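PDB 3IIC: CheC domain protein from Shewanella loihica PV-4, which probably acts as a chemotaxis phosphatase of the CheX type, removing the phosphoryl group from the response regulator CheY. Local coordinates for residues A[19-24]-A[91-96]; A[34-39]-A[148-153]; A[100-105]-A[110-115]. All blocks are in the same frame, centred on the assembly; numbering follows the deposited sequence.

Contacts 1 and 3 both use helix 84-107 and meet where N95 O lies 4.3 Å from M114 SE, a packing contact, although their centres are about 17 Å apart. Contact 1 sets this helix against the end of helix 4-22, and contact 3 covers the turn that leads from it into strand 113-122. E92 and N95, on the helix in contact 1, have the spacing of the E-x-x-N signature of CheC and CheX phosphatases. Contact 2 lies across the chain's centre from contact 1, about 20 Å between centres, and about 19 Å from contact 3. Contacts 2 and 3 reach the same antiparallel sheet, and both touch the second subunit.

Contact 1 of 3, residues A[19-24]-A[91-96]. With EDO (1,2-ethanediol), chain C.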
ATOM      1  N   LYS A  19      -5.530  17.983 -13.314  1.00 38.95           N
ATOM      2  CA  LYS A  19      -5.648  19.092 -14.268  1.00 39.13           C
ATOM      3  C   LYS A  19      -4.308  19.351 -14.979  1.00 38.61           C
ATOM      4  O   LYS A  19      -4.293  19.511 -16.185  1.00 38.58           O
ATOM      5  CB  LYS A  19      -6.164  20.367 -13.557  1.00 39.54           C
ATOM      6  CG  LYS A  19      -6.395  21.601 -14.427  1.00 40.62           C
ATOM      7  CD  LYS A  19      -7.550  21.426 -15.396  1.00 44.30           C
ATOM      8  N   THR A  20      -3.206  19.387 -14.219  1.00 38.26           N
ATOM      9  CA  THR A  20      -1.838  19.616 -14.726  1.00 38.55           C
ATOM     10  C   THR A  20      -1.406  18.527 -15.724  1.00 38.39           C
ATOM     11  O   THR A  20      -0.821  18.800 -16.790  1.00 36.61           O
ATOM     12  CB  THR A  20      -0.808  19.629 -13.538  1.00 38.47           C
ATOM     13  OG1 THR A  20      -1.164  20.656 -12.613  1.00 40.85           O
ATOM     14  CG2 THR A  20       0.624  19.882 -13.999  1.00 38.65           C
HETATM   15  N   MSE A  21      -1.681  17.289 -15.331  1.00 38.73           N
HETATM   16  CA  MSE A  21      -1.332  16.115 -16.124  1.00 39.07           C
HETATM   17  C   MSE A  21      -2.106  15.922 -17.421  1.00 39.47           C
HETATM   18  O   MSE A  21      -1.508  15.757 -18.456  1.00 39.36           O
HETATM   19  CB  MSE A  21      -1.501  14.851 -15.292  1.00 39.22           C
HETATM   20  CG  MSE A  21      -0.403  14.590 -14.321  1.00 38.05           C
HETATM   21 SE   MSE A  21      -0.727  12.892 -13.411  0.75 31.01          SE
HETATM   22  CE  MSE A  21       0.899  12.898 -12.401  1.00 35.79           C
ATOM     23  N   ALA A  22      -3.430  15.945 -17.336  1.00 41.01           N
ATOM     24  CA  ALA A  22      -4.317  15.588 -18.453  1.00 41.80           C
ATOM     25  C   ALA A  22      -5.532  16.474 -18.676  1.00 42.99           C
ATOM     26  O   ALA A  22      -6.429  16.080 -19.447  1.00 43.30           O
ATOM     27  CB  ALA A  22      -4.793  14.157 -18.233  1.00 41.60           C
ATOM     28  N   ASN A  23      -5.567  17.650 -18.033  1.00 43.39           N
ATOM     29  CA  ASN A  23      -6.700  18.570 -18.097  1.00 44.03           C
ATOM     30  C   ASN A  23      -8.034  17.878 -17.745  1.00 44.35           C
ATOM     31  O   ASN A  23      -9.070  18.143 -18.332  1.00 44.73           O
ATOM     32  CB  ASN A  23      -6.732  19.219 -19.492  1.00 44.11           C
ATOM     33  CG  ASN A  23      -7.549  20.480 -19.539  1.00 44.01           C
ATOM     34  OD1 ASN A  23      -7.883  21.078 -18.513  1.00 45.80           O
ATOM     35  ND2 ASN A  23      -7.886  20.896 -20.747  1.00 45.10           N
HETATM   36  N   MSE A  24      -7.974  16.999 -16.759  1.00 45.02           N
HETATM   37  CA  MSE A  24      -9.086  16.127 -16.353  1.00 45.28           C
HETATM   38  C   MSE A  24      -9.689  16.737 -15.085  1.00 45.21           C
HETATM   39  O   MSE A  24      -8.984  16.919 -14.083  1.00 45.97           O
HETATM   40  CB  MSE A  24      -8.501  14.714 -16.108  1.00 45.38           C
HETATM   41  CG  MSE A  24      -9.428  13.597 -15.590  1.00 46.57           C
HETATM   42 SE   MSE A  24     -10.647  12.915 -16.930  0.75 45.59          SE
HETATM   43  CE  MSE A  24      -9.355  11.962 -18.023  1.00 49.90           C
ATOM     44  N   GLY A  91       1.909   5.806  -9.720  1.00 39.75           N
ATOM     45  CA  GLY A  91       2.939   6.065  -8.676  1.00 40.09           C
ATOM     46  C   GLY A  91       3.354   7.519  -8.636  1.00 40.34           C
ATOM     47  O   GLY A  91       3.452   8.127  -7.563  1.00 41.42           O
ATOM     48  N   GLU A  92       3.596   8.088  -9.819  1.00 41.33           N
ATOM     49  CA  GLU A  92       3.921   9.517  -9.964  1.00 41.66           C
ATOM     50  C   GLU A  92       2.762  10.406  -9.476  1.00 41.53           C
ATOM     51  O   GLU A  92       2.978  11.320  -8.709  1.00 41.36           O
ATOM     52  CB  GLU A  92       4.242   9.838 -11.416  1.00 42.03           C
ATOM     53  CG  GLU A  92       4.540  11.324 -11.683  1.00 45.01           C
ATOM     54  CD  GLU A  92       4.840  11.602 -13.137  1.00 48.19           C
ATOM     55  OE1 GLU A  92       5.218  10.628 -13.841  1.00 53.33           O
ATOM     56  OE2 GLU A  92       4.705  12.773 -13.583  1.00 47.91           O
ATOM     57  N   LEU A  93       1.544  10.131  -9.929  1.00 41.66           N
ATOM     58  CA  LEU A  93       0.356  10.890  -9.486  1.00 41.77           C
ATOM     59  C   LEU A  93       0.241  10.845  -7.954  1.00 41.58           C
ATOM     60  O   LEU A  93       0.055  11.899  -7.306  1.00 41.73           O
ATOM     61  CB  LEU A  93      -0.911  10.406 -10.218  1.00 42.07           C
ATOM     62  CG  LEU A  93      -2.331  10.826  -9.775  1.00 43.56           C
ATOM     63  CD1 LEU A  93      -3.324  10.923 -10.949  1.00 44.00           C
ATOM     64  CD2 LEU A  93      -2.866   9.881  -8.705  1.00 43.81           C
ATOM     65  N   THR A  94       0.452   9.655  -7.386  1.00 40.81           N
ATOM     66  CA  THR A  94       0.435   9.450  -5.925  1.00 40.68           C
ATOM     67  C   THR A  94       1.468  10.304  -5.167  1.00 40.38           C
ATOM     68  O   THR A  94       1.112  10.898  -4.173  1.00 40.59           O
ATOM     69  CB  THR A  94       0.566   7.944  -5.542  1.00 40.78           C
ATOM     70  OG1 THR A  94      -0.487   7.221  -6.201  1.00 37.94           O
ATOM     71  CG2 THR A  94       0.450   7.747  -4.019  1.00 40.06           C
ATOM     72  N   ASN A  95       2.707  10.353  -5.644  1.00 40.53           N
ATOM     73  CA  ASN A  95       3.769  11.170  -5.049  1.00 40.91           C
ATOM     74  C   ASN A  95       3.487  12.648  -5.168  1.00 40.77           C
ATOM     75  O   ASN A  95       3.802  13.386  -4.241  1.00 40.16           O
ATOM     76  CB  ASN A  95       5.150  10.960  -5.699  1.00 40.96           C
ATOM     77  CG  ASN A  95       5.898   9.782  -5.159  1.00 44.01           C
ATOM     78  OD1 ASN A  95       5.836   9.468  -3.981  1.00 47.10           O
ATOM     79  ND2 ASN A  95       6.683   9.143  -6.025  1.00 45.69           N
HETATM   80  N   MSE A  96       2.957  13.060  -6.330  1.00 40.52           N
HETATM   81  CA  MSE A  96       2.664  14.468  -6.605  1.00 40.02           C
HETATM   82  C   MSE A  96       1.514  14.995  -5.761  1.00 39.55           C
HETATM   83  O   MSE A  96       1.622  16.103  -5.223  1.00 39.03           O
HETATM   84  CB  MSE A  96       2.420  14.702  -8.098  1.00 40.14           C
HETATM   85  CG  MSE A  96       3.633  14.444  -8.977  1.00 42.03           C
HETATM   86 SE   MSE A  96       5.283  15.369  -8.462  0.75 47.70          SE
HETATM   87  CE  MSE A  96       6.118  14.158  -7.219  1.00 42.62           C
TER
HETATM   88  C1  EDO C 155       2.972  16.901 -17.451  1.00 48.80           C
HETATM   89  O1  EDO C 155       2.181  16.270 -16.432  1.00 48.19           O
HETATM   90  C2  EDO C 155       2.298  18.139 -18.033  1.00 49.86           C
HETATM   91  O2  EDO C 155       0.969  17.871 -18.480  1.00 51.45           O
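The last turn of helix 4-22 packs here against the middle of helix 84-107, a helix-helix contact on one side of the CheX-like domain, and a single side chain, the selenomethionine M21, carries it. M21 CG stands anti to the carbonyl carbon (chi1 -78°) and the chain beyond it runs fully extended, which carries the methyl CE across to the other helix. There CE comes down on the backbone at L93, 3.6 Å from L93 CA, and also lies 3.8 Å from L93 CB. The selenium follows behind, with L93 CB and CD1 each 4.1 Å from M21 SE, and the two side chains cross at about a right angle. The extended, exposed side chain of E92 passes beside the methyl group, with E92 OE2 4.0 Å from M21 CE. E92 and N95, three residues further along, have the spacing of the E-x-x-N signature of this phosphatase family, so this flank of the helix probably belongs to the active surface.

L93 is buried, and beyond M21 it touches L18 of helix 4-22 as well as I60 and F62 of strand 54-62. A22, next to M21, turns instead to I70 and M74 of helix 64-75. N23 leaves helical geometry with a positive phi of 53°, although N23 N still donates to K19 O. Near the helix end a 1,2-ethanediol, probably from the crystallisation liquor, sits beside M21 and hydrogen-bonds through its O2 to T20 O at 2.6 Å.

No hydrogen bond joins the two segments. The long selenomethionine side chain reaches the other helix by van der Waals contact alone, so what it gives is a fit of shape, without the directional restraint of a polar bond.

Contact 2 of 3, residues A[34-39]-A[148-153]; sequences KKDNLA and YIEICF
Two side chains of the loop 34-39, D36 and A39, come down on the strand 148-153, one in a polar contact with E150 and the other in an apolar contact with Y148. In the polar contact two carboxylates meet: D36 OD2 and E150 OE2 are 2.6 Å apart, with the planes of the groups turned 58° against each other and the side chains crossing at about a right angle. Two acid oxygens at this distance suggest that one of the groups probably holds a proton. E150 reaches out from the strand with an extended chain, and E150 OE2 also comes within 3.2 Å of D36 CB. The buried OD2 of D36 has further partners, a salt bridge to K135 NZ and a hydrogen bond from H129 N, and this nearby positive charge would probably ease the crowding of acids.

Within the loop, K35 NZ donates to D36 O at 2.7 Å from above the carbonyl plane, about 40° out of it, and makes a long ion pair with D36 OD1.

The apolar contact is a CH-pi interaction. A39 CB sits over the centre of the Y148 ring, 3.4 Å from the centroid and only 3° off the ring normal, so that the methyl group is close to equally distant from all six ring carbons.

Strand 147-154 lies between strands 54-62 and 134-141 in the antiparallel sheet. Y148 and E150 point to the face crossed by the loop and by strand 125-129, whereas I149 and I151 pack on helix 4-22 across the sheet; N37 reaches further, to E84 of the second subunit.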
ATOM      1  N   LYS A  34     -16.654   6.645   7.904  1.00 40.58           N
ATOM      2  CA  LYS A  34     -16.770   5.547   8.859  1.00 40.53           C
ATOM      3  C   LYS A  34     -16.216   4.188   8.452  1.00 41.22           C
ATOM      4  O   LYS A  34     -15.757   3.458   9.320  1.00 40.80           O
ATOM      5  CB  LYS A  34     -18.260   5.345   9.161  1.00 40.40           C
ATOM      6  CG  LYS A  34     -18.973   6.540   9.833  1.00 40.00           C
ATOM      7  CD  LYS A  34     -18.486   6.867  11.253  1.00 39.29           C
ATOM      8  CE  LYS A  34     -18.718   5.719  12.217  1.00 39.89           C
ATOM      9  NZ  LYS A  34     -18.494   6.111  13.633  1.00 41.31           N
ATOM     10  N   LYS A  35     -16.283   3.838   7.160  1.00 41.76           N
ATOM     11  CA  LYS A  35     -15.979   2.485   6.697  1.00 42.12           C
ATOM     12  C   LYS A  35     -15.317   2.507   5.329  1.00 42.00           C
ATOM     13  O   LYS A  35     -15.783   3.209   4.426  1.00 41.23           O
ATOM     14  CB  LYS A  35     -17.288   1.664   6.621  1.00 42.55           C
ATOM     15  CG  LYS A  35     -17.157   0.173   6.251  1.00 44.87           C
ATOM     16  CD  LYS A  35     -16.739  -0.706   7.427  1.00 48.60           C
ATOM     17  CE  LYS A  35     -16.106  -2.051   6.985  1.00 49.96           C
ATOM     18  NZ  LYS A  35     -14.652  -1.914   6.582  1.00 50.53           N
ATOM     19  N   ASP A  36     -14.222   1.737   5.214  1.00 41.52           N
ATOM     20  CA  ASP A  36     -13.492   1.544   3.976  1.00 41.08           C
ATOM     21  C   ASP A  36     -13.611   0.061   3.585  1.00 41.06           C
ATOM     22  O   ASP A  36     -14.406  -0.676   4.160  1.00 40.28           O
ATOM     23  CB  ASP A  36     -12.048   2.067   4.087  1.00 41.11           C
ATOM     24  CG  ASP A  36     -11.175   1.290   5.085  1.00 39.23           C
ATOM     25  OD1 ASP A  36     -11.518   0.189   5.547  1.00 35.42           O
ATOM     26  OD2 ASP A  36     -10.107   1.813   5.415  1.00 36.53           O
ATOM     27  N   ASN A  37     -12.821  -0.357   2.602  1.00 41.33           N
ATOM     28  CA  ASN A  37     -12.854  -1.713   2.035  1.00 41.53           C
ATOM     29  C   ASN A  37     -14.175  -1.953   1.279  1.00 41.24           C
ATOM     30  O   ASN A  37     -14.648  -3.081   1.162  1.00 41.41           O
ATOM     31  CB  ASN A  37     -12.578  -2.796   3.107  1.00 41.09           C
ATOM     32  CG  ASN A  37     -11.968  -4.053   2.520  1.00 41.73           C
ATOM     33  OD1 ASN A  37     -11.093  -3.993   1.652  1.00 39.60           O
ATOM     34  ND2 ASN A  37     -12.402  -5.199   3.013  1.00 42.62           N
ATOM     35  N   LEU A  38     -14.749  -0.864   0.766  1.00 41.20           N
ATOM     36  CA  LEU A  38     -16.018  -0.872   0.035  1.00 41.29           C
ATOM     37  C   LEU A  38     -15.816  -0.488  -1.434  1.00 40.59           C
ATOM     38  O   LEU A  38     -16.310  -1.161  -2.311  1.00 40.86           O
ATOM     39  CB  LEU A  38     -17.013   0.080   0.719  1.00 41.34           C
ATOM     40  CG  LEU A  38     -17.394  -0.159   2.186  1.00 39.68           C
ATOM     41  CD1 LEU A  38     -18.365   0.918   2.615  1.00 40.05           C
ATOM     42  CD2 LEU A  38     -18.009  -1.514   2.391  1.00 38.28           C
ATOM     43  N   ALA A  39     -15.073   0.574  -1.698  1.00 40.33           N
ATOM     44  CA  ALA A  39     -14.865   1.053  -3.057  1.00 40.37           C
ATOM     45  C   ALA A  39     -13.978   0.074  -3.841  1.00 40.07           C
ATOM     46  O   ALA A  39     -13.004  -0.433  -3.320  1.00 40.58           O
ATOM     47  CB  ALA A  39     -14.260   2.476  -3.048  1.00 40.33           C
ATOM     48  N   TYR A 148     -11.168   7.140  -6.419  1.00 38.94           N
ATOM     49  CA  TYR A 148     -11.399   7.221  -4.959  1.00 38.77           C
ATOM     50  C   TYR A 148     -10.111   7.606  -4.276  1.00 39.02           C
ATOM     51  O   TYR A 148      -9.072   7.019  -4.601  1.00 40.16           O
ATOM     52  CB  TYR A 148     -11.822   5.882  -4.380  1.00 38.36           C
ATOM     53  CG  TYR A 148     -13.129   5.403  -4.895  1.00 39.30           C
ATOM     54  CD1 TYR A 148     -14.335   5.832  -4.313  1.00 39.14           C
ATOM     55  CD2 TYR A 148     -13.182   4.499  -5.967  1.00 40.37           C
ATOM     56  CE1 TYR A 148     -15.564   5.368  -4.794  1.00 39.99           C
ATOM     57  CE2 TYR A 148     -14.391   4.021  -6.435  1.00 41.40           C
ATOM     58  CZ  TYR A 148     -15.574   4.465  -5.854  1.00 40.12           C
ATOM     59  OH  TYR A 148     -16.736   4.004  -6.356  1.00 44.71           O
ATOM     60  N   ILE A 149     -10.161   8.568  -3.347  1.00 38.67           N
ATOM     61  CA  ILE A 149      -9.001   8.909  -2.528  1.00 38.21           C
ATOM     62  C   ILE A 149      -9.371   8.623  -1.090  1.00 38.45           C
ATOM     63  O   ILE A 149     -10.417   9.078  -0.628  1.00 38.59           O
ATOM     64  CB  ILE A 149      -8.505  10.362  -2.725  1.00 38.42           C
ATOM     65  CG1 ILE A 149      -7.166  10.591  -2.024  1.00 38.68           C
ATOM     66  CG2 ILE A 149      -9.550  11.424  -2.220  1.00 39.05           C
ATOM     67  CD1 ILE A 149      -6.512  11.886  -2.497  1.00 39.48           C
ATOM     68  N   GLU A 150      -8.531   7.845  -0.388  1.00 38.74           N
ATOM     69  CA  GLU A 150      -8.687   7.596   1.039  1.00 38.20           C
ATOM     70  C   GLU A 150      -7.497   8.187   1.806  1.00 38.56           C
ATOM     71  O   GLU A 150      -6.342   7.930   1.458  1.00 38.10           O
ATOM     72  CB  GLU A 150      -8.889   6.115   1.361  1.00 37.73           C
ATOM     73  CG  GLU A 150      -8.937   5.784   2.871  1.00 37.91           C
ATOM     74  CD  GLU A 150      -9.442   4.382   3.211  1.00 37.85           C
ATOM     75  OE1 GLU A 150      -9.644   3.524   2.308  1.00 37.56           O
ATOM     76  OE2 GLU A 150      -9.607   4.132   4.421  1.00 34.25           O
ATOM     77  N   ILE A 151      -7.795   9.001   2.820  1.00 39.16           N
ATOM     78  CA  ILE A 151      -6.784   9.575   3.726  1.00 39.95           C
ATOM     79  C   ILE A 151      -7.088   9.073   5.139  1.00 40.23           C
ATOM     80  O   ILE A 151      -8.220   9.155   5.610  1.00 39.30           O
ATOM     81  CB  ILE A 151      -6.752  11.158   3.748  1.00 40.66           C
ATOM     82  CG1 ILE A 151      -6.605  11.745   2.317  1.00 41.66           C
ATOM     83  CG2 ILE A 151      -5.615  11.667   4.707  1.00 38.39           C
ATOM     84  CD1 ILE A 151      -7.906  12.202   1.667  1.00 41.83           C
ATOM     85  N   CYS A 152      -6.059   8.575   5.813  1.00 41.40           N
ATOM     86  CA  CYS A 152      -6.182   8.049   7.171  1.00 42.63           C
ATOM     87  C   CYS A 152      -5.008   8.566   8.013  1.00 42.52           C
ATOM     88  O   CYS A 152      -3.861   8.561   7.555  1.00 42.81           O
ATOM     89  CB  CYS A 152      -6.198   6.536   7.069  1.00 43.08           C
ATOM     90  SG  CYS A 152      -6.394   5.733   8.586  1.00 48.47           S
ATOM     91  N   PHE A 153      -5.292   9.048   9.214  1.00 43.30           N
ATOM     92  CA  PHE A 153      -4.247   9.635  10.076  1.00 44.16           C
ATOM     93  C   PHE A 153      -4.590   9.486  11.554  1.00 43.87           C
ATOM     94  O   PHE A 153      -5.749   9.569  11.909  1.00 44.11           O
ATOM     95  CB  PHE A 153      -4.064  11.120   9.702  1.00 44.46           C
ATOM     96  CG  PHE A 153      -2.623  11.511   9.476  1.00 46.92           C
ATOM     97  CD1 PHE A 153      -1.807  11.930  10.543  1.00 47.71           C
ATOM     98  CD2 PHE A 153      -2.073  11.432   8.190  1.00 48.70           C
ATOM     99  CE1 PHE A 153      -0.459  12.269  10.325  1.00 49.54           C
ATOM    100  CE2 PHE A 153      -0.715  11.757   7.956  1.00 49.88           C
ATOM    101  CZ  PHE A 153       0.094  12.187   9.030  1.00 49.81           C
TER

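Contact 3 of 3, residues A[100-105]-A[110-115]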
ATOM      1  N   GLY A 100       2.334  17.598  -2.859  1.00 41.14           N
ATOM      2  CA  GLY A 100       1.550  18.835  -2.958  1.00 41.51           C
ATOM      3  C   GLY A 100       0.816  19.148  -1.646  1.00 42.17           C
ATOM      4  O   GLY A 100       0.794  20.292  -1.208  1.00 42.37           O
ATOM      5  N   ALA A 101       0.206  18.123  -1.038  1.00 42.57           N
ATOM      6  CA  ALA A 101      -0.467  18.262   0.267  1.00 42.69           C
ATOM      7  C   ALA A 101       0.561  18.546   1.394  1.00 42.86           C
ATOM      8  O   ALA A 101       0.309  19.406   2.251  1.00 42.63           O
ATOM      9  CB  ALA A 101      -1.306  17.013   0.587  1.00 42.32           C
ATOM     10  N   LYS A 102       1.694  17.819   1.366  1.00 42.98           N
ATOM     11  CA  LYS A 102       2.828  17.970   2.307  1.00 43.40           C
ATOM     12  C   LYS A 102       3.223  19.446   2.444  1.00 43.56           C
ATOM     13  O   LYS A 102       3.373  19.937   3.573  1.00 44.12           O
ATOM     14  CB  LYS A 102       4.064  17.152   1.837  1.00 43.39           C
ATOM     15  CG  LYS A 102       5.182  16.961   2.859  1.00 43.19           C
ATOM     16  CD  LYS A 102       6.535  16.796   2.197  1.00 43.47           C
ATOM     17  CE  LYS A 102       7.634  16.373   3.147  1.00 43.17           C
ATOM     18  NZ  LYS A 102       7.742  17.261   4.321  1.00 43.02           N
ATOM     19  N   ASN A 103       3.311  20.151   1.311  1.00 43.46           N
ATOM     20  CA  ASN A 103       3.684  21.595   1.286  1.00 43.95           C
ATOM     21  C   ASN A 103       2.644  22.560   1.840  1.00 43.64           C
ATOM     22  O   ASN A 103       2.991  23.514   2.572  1.00 43.55           O
ATOM     23  CB  ASN A 103       3.998  22.046  -0.149  1.00 44.50           C
ATOM     24  CG  ASN A 103       5.217  21.343  -0.752  1.00 45.72           C
ATOM     25  OD1 ASN A 103       5.903  20.534  -0.107  1.00 47.70           O
ATOM     26  ND2 ASN A 103       5.500  21.678  -1.995  1.00 47.92           N
ATOM     27  N   LEU A 104       1.390  22.371   1.416  1.00 43.08           N
ATOM     28  CA  LEU A 104       0.257  23.194   1.886  1.00 42.87           C
ATOM     29  C   LEU A 104       0.092  23.065   3.417  1.00 42.69           C
ATOM     30  O   LEU A 104      -0.130  24.069   4.133  1.00 42.80           O
ATOM     31  CB  LEU A 104      -1.046  22.813   1.155  1.00 42.99           C
ATOM     32  CG  LEU A 104      -1.297  23.280  -0.305  1.00 43.32           C
ATOM     33  CD1 LEU A 104      -0.038  23.341  -1.196  1.00 44.36           C
ATOM     34  CD2 LEU A 104      -2.393  22.420  -0.962  1.00 39.69           C
ATOM     35  N   LEU A 105       0.237  21.830   3.893  1.00 42.17           N
ATOM     36  CA  LEU A 105       0.146  21.473   5.309  1.00 41.76           C
ATOM     37  C   LEU A 105       1.333  21.946   6.169  1.00 41.97           C
ATOM     38  O   LEU A 105       1.157  22.150   7.377  1.00 41.17           O
ATOM     39  CB  LEU A 105      -0.061  19.956   5.443  1.00 42.03           C
ATOM     40  CG  LEU A 105      -1.407  19.446   4.888  1.00 41.33           C
ATOM     41  CD1 LEU A 105      -1.373  17.957   4.527  1.00 38.55           C
ATOM     42  CD2 LEU A 105      -2.521  19.766   5.881  1.00 38.39           C
ATOM     43  N   TYR A 110       1.307  21.440  10.112  1.00 44.08           N
ATOM     44  CA  TYR A 110       1.274  19.968  10.055  1.00 44.27           C
ATOM     45  C   TYR A 110       2.507  19.518   9.271  1.00 43.41           C
ATOM     46  O   TYR A 110       2.664  19.903   8.130  1.00 44.12           O
ATOM     47  CB  TYR A 110      -0.008  19.456   9.386  1.00 44.26           C
ATOM     48  CG  TYR A 110      -1.314  19.834  10.076  1.00 47.17           C
ATOM     49  CD1 TYR A 110      -1.875  19.013  11.074  1.00 48.67           C
ATOM     50  CD2 TYR A 110      -2.009  21.015   9.729  1.00 49.15           C
ATOM     51  CE1 TYR A 110      -3.093  19.350  11.696  1.00 48.11           C
ATOM     52  CE2 TYR A 110      -3.227  21.357  10.354  1.00 49.00           C
ATOM     53  CZ  TYR A 110      -3.755  20.514  11.326  1.00 49.15           C
ATOM     54  OH  TYR A 110      -4.935  20.844  11.937  1.00 50.48           O
ATOM     55  N   GLU A 111       3.387  18.735   9.894  1.00 42.80           N
ATOM     56  CA  GLU A 111       4.613  18.242   9.256  1.00 42.48           C
ATOM     57  C   GLU A 111       4.608  16.706   9.208  1.00 41.91           C
ATOM     58  O   GLU A 111       4.202  16.030  10.164  1.00 41.22           O
ATOM     59  CB  GLU A 111       5.862  18.708  10.016  1.00 42.68           C
ATOM     60  CG  GLU A 111       6.047  20.245  10.183  1.00 43.83           C
ATOM     61  CD  GLU A 111       6.346  21.005   8.885  1.00 45.87           C
ATOM     62  OE1 GLU A 111       6.982  20.467   7.956  1.00 47.81           O
ATOM     63  OE2 GLU A 111       5.972  22.185   8.802  1.00 48.95           O
ATOM     64  N   PHE A 112       5.048  16.166   8.076  1.00 41.44           N
ATOM     65  CA  PHE A 112       5.226  14.723   7.910  1.00 41.13           C
ATOM     66  C   PHE A 112       6.135  14.417   6.738  1.00 41.03           C
ATOM     67  O   PHE A 112       6.256  15.227   5.815  1.00 41.23           O
ATOM     68  CB  PHE A 112       3.895  14.024   7.695  1.00 40.88           C
ATOM     69  CG  PHE A 112       3.178  14.449   6.448  1.00 41.01           C
ATOM     70  CD1 PHE A 112       3.398  13.779   5.228  1.00 39.39           C
ATOM     71  CD2 PHE A 112       2.263  15.500   6.491  1.00 40.53           C
ATOM     72  CE1 PHE A 112       2.721  14.162   4.052  1.00 40.71           C
ATOM     73  CE2 PHE A 112       1.577  15.891   5.336  1.00 42.23           C
ATOM     74  CZ  PHE A 112       1.791  15.195   4.103  1.00 40.42           C
ATOM     75  N   ASP A 113       6.770  13.257   6.800  1.00 40.82           N
ATOM     76  CA  ASP A 113       7.564  12.746   5.698  1.00 41.19           C
ATOM     77  C   ASP A 113       6.782  11.579   5.127  1.00 41.07           C
ATOM     78  O   ASP A 113       5.985  10.947   5.835  1.00 40.79           O
ATOM     79  CB  ASP A 113       8.947  12.323   6.165  1.00 41.36           C
ATOM     80  CG  ASP A 113       9.760  13.493   6.678  1.00 41.86           C
ATOM     81  OD1 ASP A 113       9.755  14.573   6.034  1.00 42.58           O
ATOM     82  OD2 ASP A 113      10.402  13.324   7.729  1.00 43.83           O
HETATM   83  N   MSE A 114       7.051  11.282   3.863  1.00 40.77           N
HETATM   84  CA  MSE A 114       6.355  10.245   3.140  1.00 40.64           C
HETATM   85  C   MSE A 114       7.259   9.056   2.800  1.00 40.09           C
HETATM   86  O   MSE A 114       8.470   9.208   2.603  1.00 39.37           O
HETATM   87  CB  MSE A 114       5.695  10.855   1.890  1.00 40.43           C
HETATM   88  CG  MSE A 114       6.622  11.391   0.817  1.00 41.94           C
HETATM   89 SE   MSE A 114       5.595  12.480  -0.465  0.75 40.99          SE
HETATM   90  CE  MSE A 114       5.331  13.975   0.725  1.00 41.54           C
ATOM     91  N   ALA A 115       6.646   7.871   2.739  1.00 39.57           N
ATOM     92  CA  ALA A 115       7.342   6.623   2.363  1.00 39.29           C
ATOM     93  C   ALA A 115       7.428   6.543   0.831  1.00 38.54           C
ATOM     94  O   ALA A 115       7.082   7.498   0.154  1.00 37.81           O
ATOM     95  CB  ALA A 115       6.601   5.408   2.928  1.00 38.92           C
TER
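K102 extends along the ring of F112 and ends at the backbone of the returning chain, where its NZ donates a hydrogen bond to F112 O at 2.9 Å. The donor is tilted 26° from the carbonyl plane, and a long salt bridge from the same NZ to D113 OD1 adds a weaker pull. On the way, K102 CG lies over one face of the F112 ring, toward its rim and 4.2 Å from the centroid, in a CH-pi contact. F112 CZ approaches the helix itself, 3.5 Å from K102 CA. The methyl of the selenomethionine M114 presses against the lysine chain, M114 CE lying 3.4 Å from K102 CD, tighter than usual. A second apolar support comes from L105, whose CD1 meets the ring edge in plane, 3.7 Å from F112 CE2.

The turn between helix and strand brings the two segments together. Y110 N makes a weak hydrogen bond to L105 O (2.8 Å, bent to 125°), and L105 CB packs against Y110 CB. F112 CG lies between its own N and carbonyl carbon (chi1 63°), which swings the ring toward the helix. Replacing K102 by an alanine would probably leave F112 O without this donor, D113 without its distant cation, and one face of the phenylalanine ring less covered.

Helix 4-22 packs on L105 through F6, P9 and F10, and F6 lies edge-to-face with Y110. F112 and M114 rest on strand 43-51, beside which strand 113-122 forms the sheet's outermost strand within the chain, while D113 and M114 touch V50 and K55 of the second subunit.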